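Local coordinates for guanine nucleotide exchange protein (Legionella pneumophila, PDB 1XSZ) that probably acts as a guanine nucleotide exchange factor for ADP-ribosylation factors, with a Sec7 domain whose active site is covered by a C-terminal capping domain, at residues L75-F89 with R111-N124. Sequence-based numbering, arbitrary orientation. Where two conformers were deposited one is given.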
# COMPACT_ATOMS: atom_id res chain seq x y z
N LEU A 75 4.37 -1.37 13.36
CA LEU A 75 5.10 -0.45 12.50
C LEU A 75 5.76 0.65 13.33
O LEU A 75 6.90 1.03 13.07
CB LEU A 75 4.17 0.17 11.45
CG LEU A 75 4.82 1.26 10.58
CD1 LEU A 75 6.05 0.72 9.88
CD2 LEU A 75 3.81 1.79 9.57
N LYS A 76 5.04 1.18 14.31
CA LYS A 76 5.60 2.23 15.14
C LYS A 76 6.86 1.73 15.84
O LYS A 76 7.86 2.43 15.90
CB LYS A 76 4.57 2.70 16.18
CG LYS A 76 4.94 4.03 16.83
CD LYS A 76 3.85 4.54 17.75
CE LYS A 76 4.20 5.91 18.29
NZ LYS A 76 5.54 5.92 18.95
N ALA A 77 6.81 0.50 16.34
CA ALA A 77 7.96 -0.08 17.01
C ALA A 77 9.09 -0.33 16.01
O ALA A 77 10.25 -0.05 16.28
CB ALA A 77 7.58 -1.39 17.70
N PHE A 78 8.72 -0.85 14.83
CA PHE A 78 9.69 -1.14 13.78
C PHE A 78 10.48 0.10 13.39
O PHE A 78 11.70 0.06 13.29
CB PHE A 78 8.94 -1.71 12.56
CG PHE A 78 9.84 -2.10 11.41
CD1 PHE A 78 10.10 -1.20 10.39
CD2 PHE A 78 10.40 -3.37 11.35
CE1 PHE A 78 10.91 -1.56 9.31
CE2 PHE A 78 11.21 -3.74 10.28
CZ PHE A 78 11.46 -2.84 9.26
N THR A 79 9.78 1.20 13.17
CA THR A 79 10.44 2.44 12.79
C THR A 79 11.22 3.05 13.96
O THR A 79 12.28 3.64 13.75
CB THR A 79 9.42 3.43 12.23
OG1 THR A 79 8.76 2.83 11.11
CG2 THR A 79 10.11 4.71 11.77
N SER A 80 10.70 2.91 15.17
CA SER A 80 11.36 3.45 16.35
C SER A 80 12.68 2.73 16.61
O SER A 80 13.60 3.30 17.21
CB SER A 80 10.45 3.30 17.58
OG SER A 80 9.28 4.09 17.44
N GLN A 81 12.79 1.49 16.14
CA GLN A 81 14.00 0.70 16.32
C GLN A 81 15.10 1.08 15.34
O GLN A 81 16.21 0.54 15.40
CB GLN A 81 13.66 -0.79 16.22
CG GLN A 81 12.80 -1.28 17.38
CD GLN A 81 12.14 -2.62 17.12
OE1 GLN A 81 12.28 -3.20 16.04
NE2 GLN A 81 11.43 -3.13 18.12
N MET A 82 14.79 2.00 14.43
CA MET A 82 15.76 2.46 13.44
C MET A 82 16.43 3.71 14.00
O MET A 82 15.79 4.51 14.68
CB MET A 82 15.06 2.78 12.12
CG MET A 82 14.45 1.56 11.45
SD MET A 82 13.57 1.95 9.92
CE MET A 82 14.93 2.20 8.79
N ASN A 83 17.71 3.88 13.70
CA ASN A 83 18.46 5.04 14.20
C ASN A 83 18.64 6.11 13.13
O ASN A 83 19.45 5.95 12.22
CB ASN A 83 19.84 4.58 14.69
CG ASN A 83 20.65 5.72 15.29
OD1 ASN A 83 21.86 5.59 15.51
ND2 ASN A 83 20.00 6.84 15.57
N PHE A 84 17.89 7.20 13.25
CA PHE A 84 17.97 8.30 12.30
C PHE A 84 18.85 9.43 12.83
O PHE A 84 19.12 10.40 12.13
CB PHE A 84 16.58 8.84 11.98
CG PHE A 84 15.69 7.84 11.29
CD1 PHE A 84 16.03 7.34 10.04
CD2 PHE A 84 14.54 7.37 11.92
CE1 PHE A 84 15.24 6.38 9.41
CE2 PHE A 84 13.74 6.41 11.30
CZ PHE A 84 14.09 5.92 10.05
N ASN A 85 19.29 9.29 14.08
CA ASN A 85 20.14 10.32 14.67
C ASN A 85 21.48 10.37 13.96
O ASN A 85 22.20 9.37 13.87
CB ASN A 85 20.34 10.03 16.16
CG ASN A 85 21.26 11.04 16.82
OD1 ASN A 85 22.47 11.01 16.64
ND2 ASN A 85 20.68 11.96 17.59
N GLY A 86 21.80 11.54 13.43
CA GLY A 86 23.06 11.70 12.72
C GLY A 86 22.86 11.95 11.24
O GLY A 86 23.69 12.56 10.59
N GLN A 87 21.73 11.49 10.71
CA GLN A 87 21.44 11.65 9.28
C GLN A 87 20.62 12.89 9.00
O GLN A 87 19.84 13.34 9.83
CB GLN A 87 20.65 10.46 8.75
CG GLN A 87 21.34 9.12 8.81
CD GLN A 87 20.49 8.04 8.17
OE1 GLN A 87 20.77 7.59 7.06
NE2 GLN A 87 19.44 7.64 8.86
N SER A 88 20.79 13.43 7.79
CA SER A 88 20.02 14.58 7.36
C SER A 88 18.61 14.05 7.10
O SER A 88 18.38 12.83 7.12
CB SER A 88 20.59 15.15 6.06
OG SER A 88 20.35 14.27 4.98
N PHE A 89 17.66 14.95 6.84
CA PHE A 89 16.29 14.53 6.57
C PHE A 89 16.21 13.64 5.34
O PHE A 89 15.60 12.57 5.37
CB PHE A 89 15.40 15.76 6.36
CG PHE A 89 13.97 15.41 6.02
CD1 PHE A 89 13.08 15.06 7.03
CD2 PHE A 89 13.54 15.40 4.70
CE1 PHE A 89 11.77 14.70 6.72
CE2 PHE A 89 12.23 15.03 4.39
CZ PHE A 89 11.35 14.69 5.40
N ARG A 111 0.93 5.11 4.73
CA ARG A 111 1.14 4.77 6.14
C ARG A 111 2.62 4.65 6.47
O ARG A 111 3.06 5.05 7.55
CB ARG A 111 0.42 3.47 6.50
CG ARG A 111 -1.08 3.54 6.26
CD ARG A 111 -1.84 2.51 7.08
NE ARG A 111 -3.25 2.48 6.71
CZ ARG A 111 -3.74 1.83 5.66
NH1 ARG A 111 -2.93 1.14 4.87
NH2 ARG A 111 -5.03 1.89 5.39
N LEU A 112 3.41 4.10 5.55
CA LEU A 112 4.84 3.95 5.80
C LEU A 112 5.48 5.33 5.90
O LEU A 112 6.26 5.60 6.82
CB LEU A 112 5.50 3.13 4.69
CG LEU A 112 5.14 1.64 4.66
CD1 LEU A 112 5.92 0.97 3.53
CD2 LEU A 112 5.46 0.97 6.00
N VAL A 113 5.15 6.22 4.97
CA VAL A 113 5.71 7.57 4.98
C VAL A 113 5.31 8.31 6.27
O VAL A 113 6.12 9.04 6.84
CB VAL A 113 5.23 8.36 3.73
CG1 VAL A 113 5.70 9.82 3.80
CG2 VAL A 113 5.80 7.70 2.47
N GLN A 114 4.09 8.10 6.73
CA GLN A 114 3.64 8.74 7.97
C GLN A 114 4.43 8.22 9.17
O GLN A 114 4.71 8.97 10.11
CB GLN A 114 2.15 8.48 8.19
CG GLN A 114 1.24 9.24 7.23
CD GLN A 114 -0.22 8.87 7.41
OE1 GLN A 114 -0.76 8.93 8.51
NE2 GLN A 114 -0.86 8.49 6.31
N SER A 115 4.79 6.95 9.15
CA SER A 115 5.56 6.36 10.25
C SER A 115 6.94 7.02 10.30
O SER A 115 7.42 7.41 11.37
CB SER A 115 5.71 4.86 10.04
OG SER A 115 6.41 4.27 11.13
N PHE A 116 7.58 7.15 9.15
CA PHE A 116 8.88 7.79 9.10
C PHE A 116 8.81 9.23 9.60
O PHE A 116 9.63 9.65 10.41
CB PHE A 116 9.42 7.83 7.67
CG PHE A 116 10.58 8.76 7.49
CD1 PHE A 116 11.85 8.40 7.91
CD2 PHE A 116 10.37 10.05 7.00
CE1 PHE A 116 12.91 9.31 7.84
CE2 PHE A 116 11.42 10.96 6.93
CZ PHE A 116 12.69 10.59 7.35
N SER A 117 7.84 9.99 9.10
CA SER A 117 7.69 11.39 9.49
C SER A 117 7.55 11.55 11.00
O SER A 117 8.14 12.46 11.59
CB SER A 117 6.49 12.02 8.79
OG SER A 117 5.28 11.41 9.18
N GLY A 118 6.79 10.66 11.63
CA GLY A 118 6.61 10.74 13.07
C GLY A 118 7.89 10.41 13.82
O GLY A 118 8.23 11.08 14.80
N ALA A 119 8.60 9.38 13.37
CA ALA A 119 9.84 8.97 14.02
C ALA A 119 10.95 9.98 13.80
O ALA A 119 11.77 10.22 14.70
CB ALA A 119 10.27 7.60 13.50
N TYR A 120 11.00 10.57 12.60
CA TYR A 120 12.02 11.56 12.30
C TYR A 120 11.87 12.72 13.27
O TYR A 120 12.85 13.17 13.86
CB TYR A 120 11.86 12.11 10.87
CG TYR A 120 12.86 13.21 10.57
CD1 TYR A 120 14.20 12.91 10.35
CD2 TYR A 120 12.48 14.55 10.59
CE1 TYR A 120 15.14 13.92 10.16
CE2 TYR A 120 13.42 15.57 10.41
CZ TYR A 120 14.75 15.24 10.19
OH TYR A 120 15.69 16.23 10.03
N PHE A 121 10.64 13.20 13.42
CA PHE A 121 10.35 14.30 14.32
C PHE A 121 10.71 13.96 15.76
O PHE A 121 11.33 14.75 16.46
CB PHE A 121 8.86 14.67 14.23
CG PHE A 121 8.44 15.72 15.22
CD1 PHE A 121 9.02 16.98 15.20
CD2 PHE A 121 7.45 15.44 16.16
CE1 PHE A 121 8.62 17.96 16.12
CE2 PHE A 121 7.06 16.41 17.08
CZ PHE A 121 7.64 17.67 17.06
N GLN A 122 10.33 12.76 16.19
CA GLN A 122 10.62 12.32 17.55
C GLN A 122 12.12 12.31 17.82
O GLN A 122 12.56 12.69 18.91
CB GLN A 122 10.04 10.92 17.77
CG GLN A 122 10.06 10.43 19.22
CD GLN A 122 11.46 10.15 19.74
OE1 GLN A 122 12.19 9.35 19.16
NE2 GLN A 122 11.83 10.80 20.83
N GLN A 123 12.91 11.90 16.83
CA GLN A 123 14.36 11.84 16.97
C GLN A 123 15.08 13.13 16.57
O GLN A 123 16.26 13.29 16.86
CB GLN A 123 14.91 10.65 16.16
CG GLN A 123 14.58 9.29 16.76
CD GLN A 123 15.07 8.11 15.92
OE1 GLN A 123 16.24 8.06 15.53
NE2 GLN A 123 14.18 7.16 15.65
N ASN A 124 14.36 14.04 15.92
CA ASN A 124 14.94 15.31 15.48
C ASN A 124 13.97 16.48 15.65
O ASN A 124 13.61 17.15 14.68
CB ASN A 124 15.36 15.22 14.00
CG ASN A 124 16.48 14.22 13.78
OD1 ASN A 124 17.62 14.45 14.19
ND2 ASN A 124 16.16 13.10 13.14
O HOH W 1 17.79 11.69 18.38
O HOH W 2 18.32 15.47 10.28
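The side-chain amide of Gln123, near the end of helix 106-123, bridges two backbone groups of the loop that follows helix 69-80. Its NE2 donates to Met82 O (3.2 Å), almost in line with that carbonyl, while its OE1 accepts from Phe84 N (2.9 Å). With CG anti to the carbonyl carbon (chi1 -71°) and the chain extended beyond it, the amide reaches both. One water also links Gln123 O to Asn85 ND2, and another joins Tyr120 OH to Gln87 O. Farther back, where the helical segments 75-80 and 111-123 cross at -51°, Thr79 OG1 and Ser115 OG share a hydrogen bond (2.8 Å). Beside it, Thr79 CG2 presses on Ala119 CB (3.4 Å), a tight fit, and Leu75 CD1 meets Leu112 CD2.

Phe116 points its edge at the face of Phe84 in a T-shaped pair (planes at 87°) and, in an offset version, at Phe89. Phe89 in turn sets its edge on one face of the Tyr120 ring, Phe89 CD1 lying 3.4 Å from Tyr120 CE2, while Asn124 CB sits over the rim of the opposite face. Phe96 of helix 89-98 packs against Phe84 and Phe116. Within this all-helical Sec7 domain, two hydrogen bonds from one side-chain amide thus hold the loop's backbone, while edge-to-face rings pack its buried side.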